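Local coordinates for protein orotidine 5'-phosphate decarboxylase (Streptomyces avermitilis, PDB 3V75) that probably catalyses the decarboxylation of orotidine 5'-phosphate to UMP, the last step of de novo UMP biosynthesis, at residues L52-L57 with V269-L274; V114-K119 with E132-K137; L163-G168 with A205-G210; G193-A198 with S229-D234. All blocks are in the same frame, centred on the assembly; numbering follows the deposited sequence. Where two conformers were deposited one is given.

Contact 1: residues L52-L57 with V269-L274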
loop_
_atom_site.group_PDB
_atom_site.type_symbol
_atom_site.label_atom_id
_atom_site.label_comp_id
_atom_site.label_asym_id
_atom_site.label_seq_id
_atom_site.Cartn_x
_atom_site.Cartn_y
_atom_site.Cartn_z
ATOM N N LEU A 52 10.261 20.223 -3.517
ATOM C CA LEU A 52 11.669 20.365 -3.147
ATOM C C LEU A 52 12.362 21.409 -4.058
ATOM O O LEU A 52 13.092 22.274 -3.564
ATOM C CB LEU A 52 12.431 19.027 -3.249
ATOM C CG LEU A 52 12.059 17.913 -2.259
ATOM C CD1 LEU A 52 12.863 16.626 -2.537
ATOM C CD2 LEU A 52 12.306 18.376 -0.836
ATOM N N ALA A 53 12.106 21.327 -5.367
ATOM C CA ALA A 53 12.701 22.277 -6.315
ATOM C C ALA A 53 12.171 23.673 -5.965
ATOM O O ALA A 53 12.956 24.628 -5.921
ATOM C CB ALA A 53 12.368 21.910 -7.745
ATOM N N ASP A 54 10.865 23.796 -5.735
ATOM C CA ASP A 54 10.301 25.089 -5.304
ATOM C C ASP A 54 11.024 25.663 -4.057
ATOM O O ASP A 54 11.241 26.897 -3.965
ATOM C CB ASP A 54 8.801 24.985 -4.997
ATOM C CG ASP A 54 7.919 24.750 -6.249
ATOM O OD1 ASP A 54 8.405 24.927 -7.392
ATOM O OD2 ASP A 54 6.719 24.385 -6.072
ATOM N N TRP A 55 11.359 24.839 -3.053
ATOM C CA TRP A 55 12.092 25.316 -1.866
ATOM C C TRP A 55 13.561 25.546 -2.148
ATOM O O TRP A 55 14.324 25.832 -1.221
ATOM C CB TRP A 55 12.037 24.346 -0.666
ATOM C CG TRP A 55 10.730 24.288 -0.004
ATOM C CD1 TRP A 55 9.522 24.495 -0.596
ATOM C CD2 TRP A 55 10.458 23.965 1.365
ATOM N NE1 TRP A 55 8.506 24.334 0.321
ATOM C CE2 TRP A 55 9.056 24.017 1.534
ATOM C CE3 TRP A 55 11.263 23.671 2.468
ATOM C CZ2 TRP A 55 8.430 23.759 2.777
ATOM C CZ3 TRP A 55 10.627 23.413 3.726
ATOM C CH2 TRP A 55 9.237 23.468 3.847
ATOM N N GLY A 56 13.971 25.348 -3.405
ATOM C CA GLY A 56 15.373 25.456 -3.780
ATOM C C GLY A 56 16.218 24.323 -3.219
ATOM O O GLY A 56 17.418 24.514 -2.954
ATOM N N LEU A 57 15.597 23.152 -2.998
ATOM C CA LEU A 57 16.337 21.993 -2.481
ATOM C C LEU A 57 16.516 20.970 -3.615
ATOM O O LEU A 57 15.740 20.947 -4.590
ATOM C CB LEU A 57 15.571 21.310 -1.328
ATOM C CG LEU A 57 15.269 22.219 -0.145
ATOM C CD1 LEU A 57 14.226 21.518 0.729
ATOM C CD2 LEU A 57 16.533 22.507 0.624
ATOM N N VAL A 269 -4.397 20.150 4.258
ATOM C CA VAL A 269 -3.838 21.103 3.305
ATOM C C VAL A 269 -2.402 20.680 2.978
ATOM O O VAL A 269 -1.624 20.403 3.900
ATOM C CB VAL A 269 -3.795 22.522 3.919
ATOM C CG1 VAL A 269 -3.244 23.535 2.904
ATOM C CG2 VAL A 269 -5.174 22.981 4.444
ATOM N N SER A 270 -2.045 20.683 1.710
ATOM C CA SER A 270 -0.677 20.414 1.322
ATOM C C SER A 270 -0.040 21.707 0.759
ATOM O O SER A 270 0.528 22.493 1.525
ATOM C CB SER A 270 -0.658 19.259 0.330
ATOM O OG SER A 270 0.646 19.086 -0.182
ATOM N N ARG A 271 -0.185 21.948 -0.537
ATOM C CA ARG A 271 0.462 23.120 -1.149
ATOM C C ARG A 271 0.097 24.475 -0.499
ATOM O O ARG A 271 0.965 25.351 -0.386
ATOM C CB ARG A 271 0.115 23.173 -2.642
ATOM C CG ARG A 271 0.876 24.309 -3.350
ATOM C CD ARG A 271 0.753 24.298 -4.886
ATOM N NE ARG A 271 1.551 25.376 -5.436
ATOM C CZ ARG A 271 2.881 25.423 -5.414
ATOM N NH1 ARG A 271 3.590 24.381 -4.930
ATOM N NH2 ARG A 271 3.517 26.479 -5.899
ATOM N N GLY A 272 -1.153 24.643 -0.066
ATOM C CA GLY A 272 -1.594 25.908 0.508
ATOM C C GLY A 272 -0.744 26.355 1.676
ATOM O O GLY A 272 -0.638 27.579 1.953
ATOM N N VAL A 273 -0.161 25.394 2.403
ATOM C CA VAL A 273 0.809 25.724 3.451
ATOM C C VAL A 273 2.253 25.547 2.968
ATOM O O VAL A 273 3.088 26.455 3.107
ATOM C CB VAL A 273 0.572 24.875 4.742
ATOM C CG1 VAL A 273 1.722 25.019 5.721
ATOM C CG2 VAL A 273 -0.754 25.302 5.408
ATOM N N LEU A 274 2.543 24.392 2.395
ATOM C CA LEU A 274 3.910 24.037 2.055
ATOM C C LEU A 274 4.575 24.933 1.028
ATOM O O LEU A 274 5.814 25.062 1.046
ATOM C CB LEU A 274 3.995 22.569 1.585
ATOM C CG LEU A 274 3.545 21.540 2.651
ATOM C CD1 LEU A 274 3.478 20.130 2.028
ATOM C CD2 LEU A 274 4.467 21.525 3.917
#

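Contact 2: residues V114-K119 with E132-K137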
loop_
_atom_site.group_PDB
_atom_site.type_symbol
_atom_site.label_atom_id
_atom_site.label_comp_id
_atom_site.label_asym_id
_atom_site.label_seq_id
_atom_site.Cartn_x
_atom_site.Cartn_y
_atom_site.Cartn_z
ATOM N N VAL A 114 0.236 12.418 14.218
ATOM C CA VAL A 114 0.724 12.025 12.900
ATOM C C VAL A 114 -0.164 10.951 12.287
ATOM O O VAL A 114 -0.346 9.872 12.870
ATOM C CB VAL A 114 2.176 11.518 12.974
ATOM C CG1 VAL A 114 2.637 10.944 11.612
ATOM C CG2 VAL A 114 3.104 12.676 13.413
ATOM N N VAL A 115 -0.698 11.258 11.114
ATOM C CA VAL A 115 -1.428 10.309 10.313
ATOM C C VAL A 115 -0.484 9.842 9.232
ATOM O O VAL A 115 -0.100 10.621 8.342
ATOM C CB VAL A 115 -2.671 10.967 9.665
ATOM C CG1 VAL A 115 -3.340 9.990 8.686
ATOM C CG2 VAL A 115 -3.613 11.423 10.755
HETATM N N MSE A 116 -0.097 8.568 9.285
HETATM C CA MSE A 116 0.803 8.030 8.280
HETATM C C MSE A 116 -0.011 7.735 7.016
HETATM O O MSE A 116 -0.864 6.818 7.005
HETATM C CB MSE A 116 1.475 6.769 8.793
HETATM C CG MSE A 116 2.277 6.060 7.713
HETATM SE SE MSE A 116 3.875 7.064 7.165
HETATM C CE MSE A 116 4.782 7.034 8.861
ATOM N N ASP A 117 0.222 8.480 5.933
ATOM C CA ASP A 117 -0.503 8.189 4.701
ATOM C C ASP A 117 0.316 7.231 3.848
ATOM O O ASP A 117 1.207 7.621 3.063
ATOM C CB ASP A 117 -0.859 9.475 3.938
ATOM C CG ASP A 117 -1.910 9.256 2.914
ATOM O OD1 ASP A 117 -2.220 8.070 2.581
ATOM O OD2 ASP A 117 -2.488 10.250 2.398
ATOM N N ALA A 118 0.024 5.947 4.049
ATOM C CA ALA A 118 0.757 4.865 3.392
ATOM C C ALA A 118 -0.185 3.938 2.600
ATOM O O ALA A 118 0.273 3.074 1.824
ATOM C CB ALA A 118 1.537 4.078 4.433
ATOM N N LYS A 119 -1.494 4.122 2.783
ATOM C CA LYS A 119 -2.514 3.369 2.016
ATOM C C LYS A 119 -2.169 1.885 1.899
ATOM O O LYS A 119 -2.106 1.321 0.800
ATOM C CB LYS A 119 -2.781 4.009 0.648
ATOM C CG LYS A 119 -3.384 5.427 0.778
ATOM C CD LYS A 119 -3.763 5.951 -0.603
ATOM C CE LYS A 119 -4.318 7.410 -0.537
ATOM N NZ LYS A 119 -3.246 8.385 -0.099
ATOM N N GLU A 132 2.079 -3.708 12.746
ATOM C CA GLU A 132 3.301 -3.769 13.581
ATOM C C GLU A 132 4.220 -2.569 13.218
ATOM O O GLU A 132 4.863 -1.965 14.077
ATOM C CB GLU A 132 4.050 -5.134 13.380
ATOM C CG GLU A 132 5.427 -5.310 14.088
ATOM C CD GLU A 132 6.073 -6.736 13.941
ATOM O OE1 GLU A 132 5.295 -7.727 13.875
ATOM O OE2 GLU A 132 7.304 -6.871 13.972
ATOM N N ALA A 133 4.326 -2.292 11.908
ATOM C CA ALA A 133 5.209 -1.215 11.438
ATOM C C ALA A 133 4.712 0.167 11.896
ATOM O O ALA A 133 5.519 1.032 12.251
ATOM C CB ALA A 133 5.282 -1.224 9.908
ATOM N N PHE A 134 3.397 0.381 11.864
ATOM C CA PHE A 134 2.873 1.746 12.013
ATOM C C PHE A 134 2.029 1.999 13.267
ATOM O O PHE A 134 1.758 3.171 13.581
ATOM C CB PHE A 134 2.027 2.110 10.791
ATOM C CG PHE A 134 2.801 2.122 9.505
ATOM C CD1 PHE A 134 3.784 3.067 9.299
ATOM C CD2 PHE A 134 2.572 1.172 8.516
ATOM C CE1 PHE A 134 4.531 3.081 8.102
ATOM C CE2 PHE A 134 3.293 1.170 7.342
ATOM C CZ PHE A 134 4.291 2.135 7.115
ATOM N N LEU A 135 1.548 0.958 13.951
ATOM C CA LEU A 135 0.484 1.141 14.957
ATOM C C LEU A 135 0.823 0.591 16.310
ATOM O O LEU A 135 -0.030 0.567 17.190
ATOM C CB LEU A 135 -0.839 0.529 14.471
ATOM C CG LEU A 135 -1.388 1.180 13.190
ATOM C CD1 LEU A 135 -2.477 0.316 12.561
ATOM C CD2 LEU A 135 -1.855 2.640 13.410
ATOM N N ARG A 136 2.045 0.136 16.508
ATOM C CA ARG A 136 2.419 -0.324 17.829
ATOM C C ARG A 136 3.503 0.582 18.391
ATOM O O ARG A 136 4.402 0.965 17.644
ATOM C CB ARG A 136 2.918 -1.754 17.735
ATOM C CG ARG A 136 2.967 -2.348 19.101
ATOM C CD ARG A 136 2.937 -3.838 19.000
ATOM N NE ARG A 136 4.218 -4.348 18.549
ATOM C CZ ARG A 136 4.401 -5.647 18.348
ATOM N NH1 ARG A 136 3.360 -6.467 18.581
ATOM N NH2 ARG A 136 5.586 -6.119 17.956
ATOM N N LYS A 137 3.499 0.880 19.692
ATOM C CA LYS A 137 4.436 1.936 20.154
ATOM C C LYS A 137 5.919 1.709 20.060
ATOM O O LYS A 137 6.709 2.660 20.099
ATOM C CB LYS A 137 4.135 2.365 21.564
ATOM C CG LYS A 137 4.295 1.233 22.560
ATOM C CD LYS A 137 4.345 1.911 23.901
ATOM C CE LYS A 137 4.732 0.947 25.014
ATOM N NZ LYS A 137 4.757 1.810 26.237
#

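Contact 3: residues L163-G168 with A205-G210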
loop_
_atom_site.group_PDB
_atom_site.type_symbol
_atom_site.label_atom_id
_atom_site.label_comp_id
_atom_site.label_asym_id
_atom_site.label_seq_id
_atom_site.Cartn_x
_atom_site.Cartn_y
_atom_site.Cartn_z
ATOM N N LEU A 163 -5.120 -3.908 16.583
ATOM C CA LEU A 163 -3.879 -3.365 17.146
ATOM C C LEU A 163 -4.002 -1.866 17.375
ATOM O O LEU A 163 -3.515 -1.349 18.391
ATOM C CB LEU A 163 -2.691 -3.682 16.236
ATOM C CG LEU A 163 -1.360 -3.221 16.821
ATOM C CD1 LEU A 163 -1.169 -3.669 18.316
ATOM C CD2 LEU A 163 -0.167 -3.679 15.935
ATOM N N ALA A 164 -4.664 -1.173 16.452
ATOM C CA ALA A 164 -4.922 0.253 16.651
ATOM C C ALA A 164 -5.695 0.486 17.955
ATOM O O ALA A 164 -5.321 1.369 18.758
ATOM C CB ALA A 164 -5.672 0.822 15.485
ATOM N N ARG A 165 -6.766 -0.283 18.205
ATOM C CA ARG A 165 -7.512 -0.079 19.457
ATOM C C ARG A 165 -6.594 -0.261 20.667
ATOM O O ARG A 165 -6.692 0.461 21.650
ATOM C CB ARG A 165 -8.642 -1.088 19.628
ATOM C CG ARG A 165 -9.791 -0.961 18.714
ATOM C CD ARG A 165 -10.945 -1.905 19.229
ATOM N NE ARG A 165 -12.049 -1.865 18.269
ATOM C CZ ARG A 165 -12.921 -0.864 18.276
ATOM N NH1 ARG A 165 -12.815 0.087 19.221
ATOM N NH2 ARG A 165 -13.900 -0.810 17.387
ATOM N N GLU A 166 -5.743 -1.288 20.621
ATOM C CA GLU A 166 -4.854 -1.579 21.740
ATOM C C GLU A 166 -3.835 -0.467 22.020
ATOM O O GLU A 166 -3.498 -0.222 23.170
ATOM C CB GLU A 166 -4.115 -2.903 21.514
ATOM C CG GLU A 166 -5.036 -4.103 21.577
ATOM C CD GLU A 166 -4.327 -5.405 21.305
ATOM O OE1 GLU A 166 -3.104 -5.406 21.026
ATOM O OE2 GLU A 166 -5.000 -6.466 21.443
ATOM N N SER A 167 -3.357 0.204 20.975
ATOM C CA SER A 167 -2.326 1.254 21.096
ATOM C C SER A 167 -2.899 2.651 21.289
ATOM O O SER A 167 -2.150 3.586 21.528
ATOM C CB SER A 167 -1.480 1.305 19.831
ATOM O OG SER A 167 -0.778 0.096 19.646
ATOM N N GLY A 168 -4.207 2.801 21.140
ATOM C CA GLY A 168 -4.809 4.137 21.169
ATOM C C GLY A 168 -4.577 4.868 19.842
ATOM O O GLY A 168 -4.679 6.120 19.783
ATOM N N ALA A 205 -19.156 3.092 10.839
ATOM C CA ALA A 205 -20.157 3.518 11.817
ATOM C C ALA A 205 -20.330 2.426 12.871
ATOM O O ALA A 205 -20.403 2.714 14.091
ATOM C CB ALA A 205 -21.484 3.844 11.154
ATOM N N ALA A 206 -20.337 1.168 12.429
ATOM C CA ALA A 206 -20.482 0.060 13.383
ATOM C C ALA A 206 -19.241 -0.032 14.267
ATOM O O ALA A 206 -19.344 -0.272 15.478
ATOM C CB ALA A 206 -20.741 -1.257 12.671
ATOM N N GLU A 207 -18.074 0.203 13.678
ATOM C CA GLU A 207 -16.814 0.130 14.418
ATOM C C GLU A 207 -16.744 1.144 15.550
ATOM O O GLU A 207 -16.139 0.902 16.586
ATOM C CB GLU A 207 -15.624 0.338 13.474
ATOM C CG GLU A 207 -14.338 -0.204 14.019
ATOM C CD GLU A 207 -14.330 -1.735 14.005
ATOM O OE1 GLU A 207 -14.407 -2.346 12.899
ATOM O OE2 GLU A 207 -14.238 -2.344 15.088
ATOM N N ASN A 208 -17.357 2.305 15.320
ATOM C CA ASN A 208 -17.269 3.431 16.254
ATOM C C ASN A 208 -18.449 3.528 17.185
ATOM O O ASN A 208 -18.523 4.486 17.971
ATOM C CB ASN A 208 -17.195 4.765 15.471
ATOM C CG ASN A 208 -15.931 4.874 14.665
ATOM O OD1 ASN A 208 -14.831 4.539 15.177
ATOM N ND2 ASN A 208 -16.048 5.296 13.401
ATOM N N ALA A 209 -19.404 2.607 17.088
ATOM C CA ALA A 209 -20.688 2.775 17.767
ATOM C C ALA A 209 -20.497 3.077 19.236
ATOM O O ALA A 209 -19.806 2.312 19.950
ATOM C CB ALA A 209 -21.536 1.530 17.622
ATOM N N GLY A 210 -21.088 4.178 19.696
ATOM C CA GLY A 210 -21.062 4.513 21.110
ATOM C C GLY A 210 -19.801 5.156 21.648
ATOM O O GLY A 210 -19.783 5.528 22.818
HETATM O O HOH W 1 -14.602 1.748 18.801
HETATM O O HOH W 2 -12.416 -4.450 16.909
#

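Contact 4: residues G193-A198 with S229-D234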
loop_
_atom_site.group_PDB
_atom_site.type_symbol
_atom_site.label_atom_id
_atom_site.label_comp_id
_atom_site.label_asym_id
_atom_site.label_seq_id
_atom_site.Cartn_x
_atom_site.Cartn_y
_atom_site.Cartn_z
ATOM N N GLY A 193 -27.605 -3.487 -2.431
ATOM C CA GLY A 193 -27.931 -2.174 -2.977
ATOM C C GLY A 193 -26.998 -1.063 -2.526
ATOM O O GLY A 193 -27.052 0.023 -3.119
ATOM N N ARG A 194 -26.160 -1.283 -1.514
ATOM C CA ARG A 194 -25.161 -0.272 -1.118
ATOM C C ARG A 194 -23.961 -0.338 -2.055
ATOM O O ARG A 194 -23.561 -1.450 -2.456
ATOM C CB ARG A 194 -24.708 -0.458 0.347
ATOM C CG ARG A 194 -25.901 -0.196 1.311
ATOM C CD ARG A 194 -25.631 -0.483 2.771
ATOM N NE ARG A 194 -25.014 -1.790 2.867
ATOM C CZ ARG A 194 -24.362 -2.247 3.937
ATOM N NH1 ARG A 194 -24.276 -1.489 5.032
ATOM N NH2 ARG A 194 -23.766 -3.449 3.894
ATOM N N ASP A 195 -23.365 0.806 -2.398
ATOM C CA ASP A 195 -22.120 0.737 -3.144
ATOM C C ASP A 195 -20.944 0.458 -2.222
ATOM O O ASP A 195 -21.112 0.363 -0.996
ATOM C CB ASP A 195 -21.874 1.925 -4.105
ATOM C CG ASP A 195 -21.698 3.241 -3.412
ATOM O OD1 ASP A 195 -21.479 3.313 -2.170
ATOM O OD2 ASP A 195 -21.756 4.283 -4.155
ATOM N N VAL A 196 -19.760 0.302 -2.808
ATOM C CA VAL A 196 -18.570 -0.015 -2.049
ATOM C C VAL A 196 -18.279 1.047 -0.999
ATOM O O VAL A 196 -18.008 0.736 0.165
ATOM C CB VAL A 196 -17.383 -0.246 -2.994
ATOM C CG1 VAL A 196 -16.057 -0.204 -2.227
ATOM C CG2 VAL A 196 -17.582 -1.592 -3.730
ATOM N N ALA A 197 -18.346 2.330 -1.399
ATOM C CA ALA A 197 -18.077 3.395 -0.437
ATOM C C ALA A 197 -19.056 3.364 0.727
ATOM O O ALA A 197 -18.641 3.511 1.892
ATOM C CB ALA A 197 -18.137 4.783 -1.132
ATOM N N ALA A 198 -20.341 3.240 0.415
ATOM C CA ALA A 198 -21.361 3.239 1.464
ATOM C C ALA A 198 -21.156 2.044 2.413
ATOM O O ALA A 198 -21.452 2.126 3.610
ATOM C CB ALA A 198 -22.768 3.207 0.857
ATOM N N SER A 229 -23.550 14.320 -0.679
ATOM C CA SER A 229 -24.892 14.316 -0.113
ATOM C C SER A 229 -25.589 12.951 -0.308
ATOM O O SER A 229 -26.641 12.716 0.297
ATOM C CB SER A 229 -25.762 15.452 -0.700
ATOM O OG SER A 229 -25.859 15.276 -2.104
ATOM N N SER A 230 -25.031 12.101 -1.174
ATOM C CA SER A 230 -25.589 10.780 -1.418
ATOM C C SER A 230 -25.059 9.755 -0.422
ATOM O O SER A 230 -25.483 8.588 -0.463
ATOM C CB SER A 230 -25.230 10.321 -2.834
ATOM O OG SER A 230 -25.939 11.112 -3.773
ATOM N N TYR A 231 -24.175 10.168 0.474
ATOM C CA TYR A 231 -23.558 9.266 1.457
ATOM C C TYR A 231 -23.875 9.698 2.871
ATOM O O TYR A 231 -23.977 10.908 3.154
ATOM C CB TYR A 231 -22.045 9.197 1.242
ATOM C CG TYR A 231 -21.755 8.562 -0.080
ATOM C CD1 TYR A 231 -21.732 7.159 -0.202
ATOM C CD2 TYR A 231 -21.609 9.335 -1.240
ATOM C CE1 TYR A 231 -21.529 6.550 -1.447
ATOM C CE2 TYR A 231 -21.414 8.734 -2.496
ATOM C CZ TYR A 231 -21.358 7.344 -2.589
ATOM O OH TYR A 231 -21.154 6.770 -3.818
ATOM N N ASP A 232 -24.021 8.720 3.763
ATOM C CA ASP A 232 -24.182 8.997 5.189
ATOM C C ASP A 232 -22.808 9.087 5.840
ATOM O O ASP A 232 -22.155 8.077 6.127
ATOM C CB ASP A 232 -24.994 7.879 5.852
ATOM C CG ASP A 232 -25.281 8.167 7.300
ATOM O OD1 ASP A 232 -24.837 9.211 7.830
ATOM O OD2 ASP A 232 -25.958 7.313 7.936
ATOM N N LEU A 233 -22.353 10.316 6.040
ATOM C CA LEU A 233 -21.029 10.549 6.611
ATOM C C LEU A 233 -21.056 10.605 8.147
ATOM O O LEU A 233 -20.002 10.847 8.764
ATOM C CB LEU A 233 -20.435 11.855 6.036
ATOM C CG LEU A 233 -20.273 11.851 4.522
ATOM C CD1 LEU A 233 -19.662 13.229 4.061
ATOM C CD2 LEU A 233 -19.422 10.694 4.067
ATOM N N ASP A 234 -22.229 10.382 8.748
ATOM C CA ASP A 234 -22.460 10.328 10.198
ATOM C C ASP A 234 -21.883 8.997 10.692
ATOM O O ASP A 234 -22.700 8.130 11.055
ATOM C CB ASP A 234 -23.984 10.294 10.507
ATOM C CG ASP A 234 -24.311 10.536 12.006
ATOM O OD1 ASP A 234 -23.368 10.696 12.794
ATOM O OD2 ASP A 234 -25.528 10.564 12.376
#

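Contact 1: residues L52-L57 with V269-L274
At the seam of the TIM barrel, where strand 265-269 pairs with the first strand, Asp54 and Trp55 at the end of helix 49-54 meet Arg271 and Leu274 of the short helix 271-274. Helix 49-54 closes in a Schellman motif: Leu57 N reaches back to Leu52 O (2.7 Å) and Gly56 N to Ala53 O, with Gly56 taking the positive phi. Asp54 directs its CB at the other helix, whereas Trp55 comes near it only with the far part of its ring. Arg271 runs out extended from CG to NE, its CG anti to the backbone N (chi1 -175°), which carries the guanidinium over to Asp54. There NH1 gives a weak, long hydrogen bond to OD2, part of a salt bridge between two exposed side chains; Asp54 OD2 lies at the edge of the guanidinium, near its plane, and the carboxylate plane is turned 65° from it. Deeper in, the Trp55 ring lies among Phe67, Thr70 and Val71 of helix 61-75 and Leu283 of helix 280-299, and Leu274 packs on Leu51. The indole's one polar atom is satisfied at the ring edge: Trp55 NE1 donates to Leu274 O over 2.9 Å, bent to 140° at the hydrogen.

Contact 2: residues V114-K119 with E132-K137
Met116, a selenomethionine in this crystal, is the first residue along strand 113-120 to meet Phe134, which sits in the last turn of helix 124-134. Its CG, anti to the backbone N (chi1 172°), points out from the strand and touches the ring at CD1 (3.7 Å). The chain then bends at chi2 and chi3, bringing CE back to 4.0 Å from Phe134 CE1, and SE stands 5.1 Å from the ring centroid, 50° off the normal: an oblique Met-aromatic contact. Next comes Asp117, turned to the inside of the barrel, where OD1 receives Lys119 NZ at 2.9 Å on its syn side. Ala118 points again to the helix, and its CB meets the far end of the ring at Phe134 CZ (4.3 Å). Lys119, the predicted proton donor, ends the walk inside the barrel; its NZ also pairs with Asp122 of the second subunit, while Asp117 has a further partner in Lys83. Were Phe134 replaced by alanine, Met116 and Ala118 would probably lose the ring they pack on, and a gap would open between strand and helix. The contact joins the strand and helix of the beta-alpha-beta unit 113-120, 124-134, 145-148: Leu146 of the next strand also packs on Phe134, Val104 of helix 93-109 on Met116, and Glu90 of the second subunit on Phe134.

Contact 3: residues L163-G168 with A205-G210
The Arg165 side chain leaves helix 158-167 with its CB directed at Glu207, its partner in the last turn of helix 196-207. CG is anti to the carbonyl carbon, and from there the chain runs extended to NE, with Phe217 of strand 217-221 packed against it. NE donates a hydrogen bond to a water at 2.9 Å, which in turn makes a weak bond to Glu207 OE2. Past CZ, a second water, doubtfully close to NH1, donates to Glu207 O at 2.8 Å. The two helices are neighbours on the outer layer of the TIM barrel, and the arginine joins them at the surface. NH2 carries the direct grip with its two N-H groups. The bond to Glu207 OE2 (2.8 Å), part of the salt bridge, takes the anti lone pair and is fairly straight at 160°. That to Glu207 O, at 2.9 Å, lies almost exactly in the guanidinium plane. In Glu207, CG beside the carbonyl carbon and a bend at chi2 (72°) together bring OE2 and O within range of one NH2; the planes of carboxylate and guanidinium are 50° apart. The other carboxylate oxygen, OE1, is held by Tyr154 OH.

Contact 4: residues G193-A198 with S229-D234
The backbones come closest at Ala198 and Tyr231, whose CA atoms lie 6.4 Å apart where the first turn of helix 196-207 meets the loop that follows strand 217-221. Tyr231 lays its ring edge against the helix start, and the planes of the ring and the Asp195 carboxylate are 18° apart, nearly coplanar. Tyr231 OH donates to Asp195 OD2 at 2.6 Å, where OD2 accepts with its syn lone pair. Asp195 is the N-cap: its CG sits between the backbone N and the carbonyl carbon (chi1 65°), which swings OD1 over the helix start to accept from Ala198 N at 2.8 Å, nearly straight at 164°. Beside these bonds, Ala197 CB meets Tyr231 CE1 at 3.8 Å and Ala198 CB approaches Tyr231 CD1 at 4.2 Å, while Leu176 of strand 170-176 and Leu201 also touch the tyrosine. Without the carboxylate, as with an alanine in place of Asp195, the Ala198 amide and the Tyr231 hydroxyl are likely to be left without their acceptor, and the ring freer to turn. With each carboxylate oxygen gripped by a different donor, Asp195 is fixed in rotation, and the hydroxyl together with the positive end of the helix dipole would be expected to favour its charged form.

In the fold
All four contacts lie in one eight-stranded TIM barrel. Contact 1 closes the longest loop, tying the region after the first strand to that after the last, and the other three are nested within it. Contact 2 finishes before contact 3 opens; they touch, centres about 15 Å apart, through Leu135 O and Ser167 OG (2.6 Å, probably a hydrogen bond). Contacts 3 and 4 alternate along the chain and share helix 196-207, one at its end and one at its start, with centres about 20 Å apart. Contacts 1 and 3 stand on opposite sides of the chain's centre, with their centres about 34 Å apart. Contact 2 alone includes the predicted proton donor; contacts 1, 3 and 4 join helices and loops around the barrel, away from that site.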